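Local coordinates for inactive poly [ADP-ribose] polymerase RCD1 (Arabidopsis thaliana, PDB 5NGO), which is an inactive member of the poly(ADP-ribose) polymerase family that probably acts in plant stress and immune responses, where a downy mildew effector binds it, at residues Leu29-Phe34 / Phe178-Lys183; Leu67-Glu72 / Tyr122-Arg127. All blocks are in the same frame, centred on the assembly; numbering follows the deposited sequence.

Contact 1: Leu29-Phe34 / Phe178-Lys183; sequences LDVGRF and FVVRFK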
loop_
_atom_site.group_PDB
_atom_site.type_symbol
_atom_site.label_atom_id
_atom_site.label_comp_id
_atom_site.label_asym_id
_atom_site.label_seq_id
_atom_site.Cartn_x
_atom_site.Cartn_y
_atom_site.Cartn_z
ATOM N N LEU A 29 4.731 5.019 17.812
ATOM C CA LEU A 29 5.532 6.176 18.176
ATOM C C LEU A 29 5.077 7.465 17.468
ATOM O O LEU A 29 5.143 8.540 18.053
ATOM C CB LEU A 29 7.001 5.930 17.855
ATOM C CG LEU A 29 7.661 4.686 18.422
ATOM C CD1 LEU A 29 9.189 4.839 18.260
ATOM C CD2 LEU A 29 7.345 4.444 19.878
ATOM N N ASP A 30 4.620 7.356 16.223
ATOM C CA ASP A 30 4.306 8.521 15.416
ATOM C C ASP A 30 3.465 8.192 14.201
ATOM O O ASP A 30 3.553 7.096 13.664
ATOM C CB ASP A 30 5.631 9.209 14.956
ATOM C CG ASP A 30 5.413 10.657 14.482
ATOM O OD1 ASP A 30 4.467 11.356 14.936
ATOM O OD2 ASP A 30 6.221 11.107 13.660
ATOM N N VAL A 31 2.628 9.141 13.794
ATOM C CA VAL A 31 1.905 9.064 12.535
ATOM C C VAL A 31 2.185 10.382 11.830
ATOM O O VAL A 31 1.882 11.458 12.369
ATOM C CB VAL A 31 0.395 8.872 12.742
ATOM C CG1 VAL A 31 -0.329 8.873 11.407
ATOM C CG2 VAL A 31 0.137 7.576 13.470
ATOM N N GLY A 32 2.753 10.281 10.628
ATOM C CA GLY A 32 3.098 11.445 9.845
ATOM C C GLY A 32 2.396 11.433 8.529
ATOM O O GLY A 32 1.970 10.406 8.077
ATOM N N ARG A 33 2.364 12.592 7.881
ATOM C CA ARG A 33 1.773 12.764 6.544
ATOM C C ARG A 33 2.735 13.527 5.669
ATOM O O ARG A 33 3.275 14.487 6.146
ATOM C CB ARG A 33 0.442 13.455 6.637
ATOM C CG ARG A 33 -0.346 13.515 5.327
ATOM C CD ARG A 33 -1.731 14.175 5.454
ATOM N NE ARG A 33 -1.578 15.547 5.934
ATOM C CZ ARG A 33 -1.308 16.636 5.191
ATOM N NH1 ARG A 33 -1.183 16.571 3.851
ATOM N NH2 ARG A 33 -1.163 17.813 5.796
ATOM N N PHE A 34 2.999 13.038 4.453
ATOM C CA PHE A 34 3.894 13.705 3.528
ATOM C C PHE A 34 3.317 15.021 3.039
ATOM O O PHE A 34 2.204 15.021 2.572
ATOM C CB PHE A 34 4.018 12.892 2.248
ATOM C CG PHE A 34 4.676 11.546 2.419
ATOM C CD1 PHE A 34 6.062 11.451 2.494
ATOM C CD2 PHE A 34 3.929 10.372 2.468
ATOM C CE1 PHE A 34 6.689 10.211 2.619
ATOM C CE2 PHE A 34 4.543 9.138 2.615
ATOM C CZ PHE A 34 5.930 9.055 2.698
ATOM N N PHE A 178 0.633 8.375 4.405
ATOM C CA PHE A 178 0.940 8.427 5.834
ATOM C C PHE A 178 2.053 7.439 6.183
ATOM O O PHE A 178 2.122 6.379 5.588
ATOM C CB PHE A 178 -0.262 8.082 6.662
ATOM C CG PHE A 178 -1.423 9.041 6.547
ATOM C CD1 PHE A 178 -2.387 8.861 5.588
ATOM C CD2 PHE A 178 -1.619 10.012 7.511
ATOM C CE1 PHE A 178 -3.492 9.741 5.514
ATOM C CE2 PHE A 178 -2.689 10.872 7.466
ATOM C CZ PHE A 178 -3.662 10.744 6.479
ATOM N N VAL A 179 2.919 7.823 7.115
ATOM C CA VAL A 179 3.926 6.938 7.676
ATOM C C VAL A 179 3.607 6.685 9.145
ATOM O O VAL A 179 3.439 7.635 9.921
ATOM C CB VAL A 179 5.348 7.529 7.592
ATOM C CG1 VAL A 179 6.361 6.559 8.168
ATOM C CG2 VAL A 179 5.702 7.840 6.139
ATOM N N VAL A 180 3.539 5.407 9.523
ATOM C CA VAL A 180 3.318 5.003 10.903
ATOM C C VAL A 180 4.622 4.417 11.417
ATOM O O VAL A 180 5.123 3.441 10.846
ATOM C CB VAL A 180 2.188 3.947 11.004
ATOM C CG1 VAL A 180 2.052 3.447 12.445
ATOM C CG2 VAL A 180 0.868 4.537 10.537
ATOM N N ARG A 181 5.166 5.029 12.474
ATOM C CA ARG A 181 6.355 4.528 13.157
ATOM C C ARG A 181 5.927 3.705 14.356
ATOM O O ARG A 181 5.133 4.169 15.168
ATOM C CB ARG A 181 7.228 5.684 13.639
ATOM C CG ARG A 181 7.814 6.497 12.513
ATOM C CD ARG A 181 8.684 7.638 13.012
ATOM N NE ARG A 181 9.015 8.504 11.884
ATOM C CZ ARG A 181 9.888 9.496 11.906
ATOM N NH1 ARG A 181 10.614 9.753 12.987
ATOM N NH2 ARG A 181 10.072 10.212 10.801
ATOM N N PHE A 182 6.481 2.497 14.479
ATOM C CA PHE A 182 6.080 1.576 15.537
ATOM C C PHE A 182 7.192 0.609 15.987
ATOM O O PHE A 182 8.278 0.576 15.403
ATOM C CB PHE A 182 4.832 0.804 15.094
ATOM C CG PHE A 182 5.081 -0.182 13.983
ATOM C CD1 PHE A 182 5.176 0.240 12.665
ATOM C CD2 PHE A 182 5.203 -1.538 14.253
ATOM C CE1 PHE A 182 5.399 -0.653 11.640
ATOM C CE2 PHE A 182 5.421 -2.450 13.226
ATOM C CZ PHE A 182 5.520 -2.000 11.913
ATOM N N LYS A 183 6.898 -0.152 17.042
ATOM C CA LYS A 183 7.761 -1.254 17.499
ATOM C C LYS A 183 6.973 -2.544 17.733
ATOM O O LYS A 183 5.778 -2.499 17.940
ATOM C CB LYS A 183 8.476 -0.900 18.790
ATOM C CG LYS A 183 9.331 0.341 18.723
ATOM C CD LYS A 183 10.143 0.546 19.992
ATOM C CE LYS A 183 11.548 1.028 19.638
ATOM N NZ LYS A 183 12.320 1.513 20.803
#

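Contact 2: Leu67-Glu72 / Tyr122-Arg127; sequences LPAKRE and YMVLCR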
loop_
_atom_site.group_PDB
_atom_site.type_symbol
_atom_site.label_atom_id
_atom_site.label_comp_id
_atom_site.label_asym_id
_atom_site.label_seq_id
_atom_site.Cartn_x
_atom_site.Cartn_y
_atom_site.Cartn_z
ATOM N N LEU A 67 1.727 -0.530 3.089
ATOM C CA LEU A 67 2.941 -0.884 2.382
ATOM C C LEU A 67 4.108 -0.939 3.372
ATOM O O LEU A 67 4.461 0.089 3.954
ATOM C CB LEU A 67 3.226 0.184 1.298
ATOM C CG LEU A 67 4.481 -0.028 0.449
ATOM C CD1 LEU A 67 4.424 -1.339 -0.339
ATOM C CD2 LEU A 67 4.612 1.148 -0.524
ATOM N N PRO A 68 4.718 -2.107 3.580
ATOM C CA PRO A 68 5.922 -2.163 4.420
ATOM C C PRO A 68 7.043 -1.343 3.850
ATOM O O PRO A 68 7.278 -1.394 2.616
ATOM C CB PRO A 68 6.289 -3.642 4.435
ATOM C CG PRO A 68 5.039 -4.381 3.985
ATOM C CD PRO A 68 4.297 -3.450 3.124
ATOM N N ALA A 69 7.712 -0.562 4.694
ATOM C CA ALA A 69 8.796 0.304 4.241
ATOM C C ALA A 69 9.994 0.179 5.165
ATOM O O ALA A 69 10.054 -0.727 5.990
ATOM C CB ALA A 69 8.298 1.743 4.178
ATOM N N LYS A 70 10.957 1.068 5.010
ATOM C CA LYS A 70 12.098 1.182 5.900
ATOM C C LYS A 70 12.519 2.635 5.904
ATOM O O LYS A 70 12.217 3.367 4.948
ATOM C CB LYS A 70 13.239 0.266 5.458
ATOM C CG LYS A 70 13.580 0.402 3.979
ATOM C CD LYS A 70 14.582 -0.641 3.567
ATOM C CE LYS A 70 14.450 -1.011 2.085
ATOM N NZ LYS A 70 15.458 -2.040 1.705
ATOM N N ARG A 71 13.231 3.056 6.947
ATOM C CA ARG A 71 13.702 4.444 7.072
ATOM C C ARG A 71 14.415 4.941 5.792
ATOM O O ARG A 71 14.142 6.043 5.315
ATOM C CB ARG A 71 14.607 4.605 8.292
ATOM C CG ARG A 71 15.412 5.898 8.357
ATOM C CD ARG A 71 15.901 6.201 9.770
ATOM N NE ARG A 71 17.083 5.402 10.121
ATOM C CZ ARG A 71 18.324 5.577 9.641
ATOM N NH1 ARG A 71 18.598 6.526 8.740
ATOM N NH2 ARG A 71 19.291 4.753 10.041
ATOM N N GLU A 72 15.285 4.106 5.225
ATOM C CA GLU A 72 16.138 4.495 4.101
ATOM C C GLU A 72 15.408 4.898 2.801
ATOM O O GLU A 72 15.905 5.752 2.064
ATOM C CB GLU A 72 17.188 3.401 3.807
ATOM C CG GLU A 72 18.291 3.262 4.869
ATOM C CD GLU A 72 19.006 1.903 4.869
ATOM O OE1 GLU A 72 19.037 1.232 3.806
ATOM O OE2 GLU A 72 19.550 1.502 5.936
ATOM N N TYR A 122 8.585 0.939 10.170
ATOM C CA TYR A 122 7.884 1.931 9.359
ATOM C C TYR A 122 6.951 1.264 8.379
ATOM O O TYR A 122 7.372 0.434 7.577
ATOM C CB TYR A 122 8.870 2.788 8.570
ATOM C CG TYR A 122 9.901 3.496 9.404
ATOM C CD1 TYR A 122 11.071 2.869 9.779
ATOM C CD2 TYR A 122 9.693 4.814 9.831
ATOM C CE1 TYR A 122 12.024 3.522 10.553
ATOM C CE2 TYR A 122 10.641 5.501 10.589
ATOM C CZ TYR A 122 11.810 4.840 10.962
ATOM O OH TYR A 122 12.776 5.472 11.711
ATOM N N MET A 123 5.684 1.652 8.426
ATOM C CA MET A 123 4.655 1.158 7.518
ATOM C C MET A 123 3.955 2.374 6.885
ATOM O O MET A 123 3.585 3.317 7.607
ATOM C CB MET A 123 3.647 0.354 8.333
ATOM C CG MET A 123 2.549 -0.316 7.502
ATOM S SD MET A 123 2.855 -2.008 7.085
ATOM C CE MET A 123 2.015 -2.784 8.449
ATOM N N VAL A 124 3.764 2.330 5.565
ATOM C CA VAL A 124 3.149 3.450 4.853
ATOM C C VAL A 124 1.683 3.120 4.556
ATOM O O VAL A 124 1.390 2.033 4.054
ATOM C CB VAL A 124 3.903 3.746 3.536
ATOM C CG1 VAL A 124 3.243 4.857 2.749
ATOM C CG2 VAL A 124 5.337 4.127 3.821
ATOM N N LEU A 125 0.772 4.033 4.878
ATOM C CA LEU A 125 -0.623 3.913 4.459
ATOM C C LEU A 125 -0.770 4.593 3.091
ATOM O O LEU A 125 -0.455 5.776 2.947
ATOM C CB LEU A 125 -1.608 4.537 5.444
ATOM C CG LEU A 125 -3.092 4.304 5.136
ATOM C CD1 LEU A 125 -3.416 2.847 5.280
ATOM C CD2 LEU A 125 -4.002 5.057 6.075
ATOM N N CYS A 126 -1.264 3.831 2.117
ATOM C CA CYS A 126 -1.451 4.309 0.744
ATOM C C CYS A 126 -2.915 4.326 0.322
ATOM O O CYS A 126 -3.722 3.538 0.821
ATOM C CB CYS A 126 -0.743 3.384 -0.222
ATOM S SG CYS A 126 1.023 3.253 -0.002
ATOM N N ARG A 127 -3.229 5.237 -0.586
ATOM C CA ARG A 127 -4.455 5.153 -1.379
ATOM C C ARG A 127 -4.094 4.331 -2.600
ATOM O O ARG A 127 -3.065 4.575 -3.216
ATOM C CB ARG A 127 -4.912 6.525 -1.847
ATOM C CG ARG A 127 -4.999 7.579 -0.774
ATOM C CD ARG A 127 -5.864 8.735 -1.214
ATOM N NE ARG A 127 -5.729 9.884 -0.333
ATOM C CZ ARG A 127 -6.267 11.084 -0.561
ATOM N NH1 ARG A 127 -7.001 11.313 -1.647
ATOM N NH2 ARG A 127 -6.109 12.052 0.342
HETATM O O HOH W 1 10.514 -0.542 8.547
#

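Contact 1: Leu29-Phe34 / Phe178-Lys183
A classic beta bulge marks one end of this antiparallel pairing, where Leu-29 and Asp-30 both face Arg-181. Strand 28-33 is the outermost strand on this side of the mixed sheet of the PARP domain, and strand 174-182 is its neighbour. At the bulge, Leu-29 N donates to Arg-181 O at 2.8 Å, while Asp-30 N reaches the same oxygen only weakly. Arg-181 N returns a bond to Asp-30 O. Further along, Gly-32 and Val-179 bond in both directions. Gly-32 N meets Val-179 O at 2.8 Å, and Val-179 N donates back to Gly-32 O.

On one side of the sheet, Arg-33 crosses Phe-178, and its CG sits over one ring face, toward the rim. Arg-33 CD is 4.0 Å from Phe-178 CE2. Val-31 CG2 meets Val-180 CG2 on the same side, and helix 9-19 packs there through Val-12. On the other side, Phe-34 CZ comes to 3.7 Å from Val-179 CG2. Arg-181 extends from CG to NE, with CD against Asp-30 CB at 3.9 Å. Asp-30 OD2 lies over one guanidinium face, 4.2 Å from Arg-181 NE, and no N-H points at it. Between the carboxylate and the guanidinium the attraction is therefore probably electrostatic and undirected, and the directed bonds between these strands are those of the backbone.

Contact 2: Leu67-Glu72 / Tyr122-Arg127
One face of the Tyr-122 ring is overlain by the backbone of Arg-71: its CA stands 3.9 Å above the ring plane, toward the rim. Water 1 lies at the ring edge, in plane. The contact joins strand 62-68 and the turn after it to the antiparallel strand 121-129, inside the sheet of the PARP domain. Arg-71 CB touches Tyr-122 CE1 at 3.6 Å. The two side chains run side by side in the same direction, and the guanidinium plane is turned 71° from the ring. With CG anti to the carbonyl carbon (chi1 -56°), the tyrosine ring is brought beneath the Arg-71 backbone. Beyond the ring, Tyr-122 OH is hydrogen-bonded to Asp-116, and Arg-71 forms a salt bridge with Glu-117. Arg-71 is poorly ordered, so the position of its end is less certain.

Leu-67 and Val-124 form a hydrogen-bonded antiparallel pair. Leu-67 N donates to Val-124 O, and Val-124 N donates back to Leu-67 O, both at 2.8 Å and nearly straight. Pro-68 lies opposite Met-123, whose bent chain brings SD to 4.0 Å from Pro-68 N. On the face of Leu-67 and Val-124 the packing is also apolar. Ala-69 CB meets Val-124 CG2 at 3.8 Å, and Leu-67 CB rests against Cys-126 SG. Ala-69 N still reaches Tyr-122 O at 3.1 Å, but the next link runs through solvent: water 1 bridges Ala-69 O and Tyr-122 N, accepting from Tyr-122 N at 2.9 Å and probably donating to Ala-69 O.

Contacts 1 and 2 are successive parts of one sheet, with centres about 9 Å apart. Strands 174-182 and 121-129 are neighbours, and the order across this part of the sheet is 28-33, 174-182, 121-129, 62-68. The backbone joins the two contacts: Phe-178 O lies 2.8 Å from Leu-125 N, and Val-180 N is 2.8 Å from Met-123 O, both probable hydrogen bonds. Their side chains also meet, with Arg-181 CG 3.6 Å from Tyr-122 CE2. Along the chain, contact 2 is nested within the loop that contact 1 closes. Contact 1 is partly buried at the sheet margin, its centre about 14 Å from the centre of the chain; contact 2 is buried, its centre about 8 Å from it.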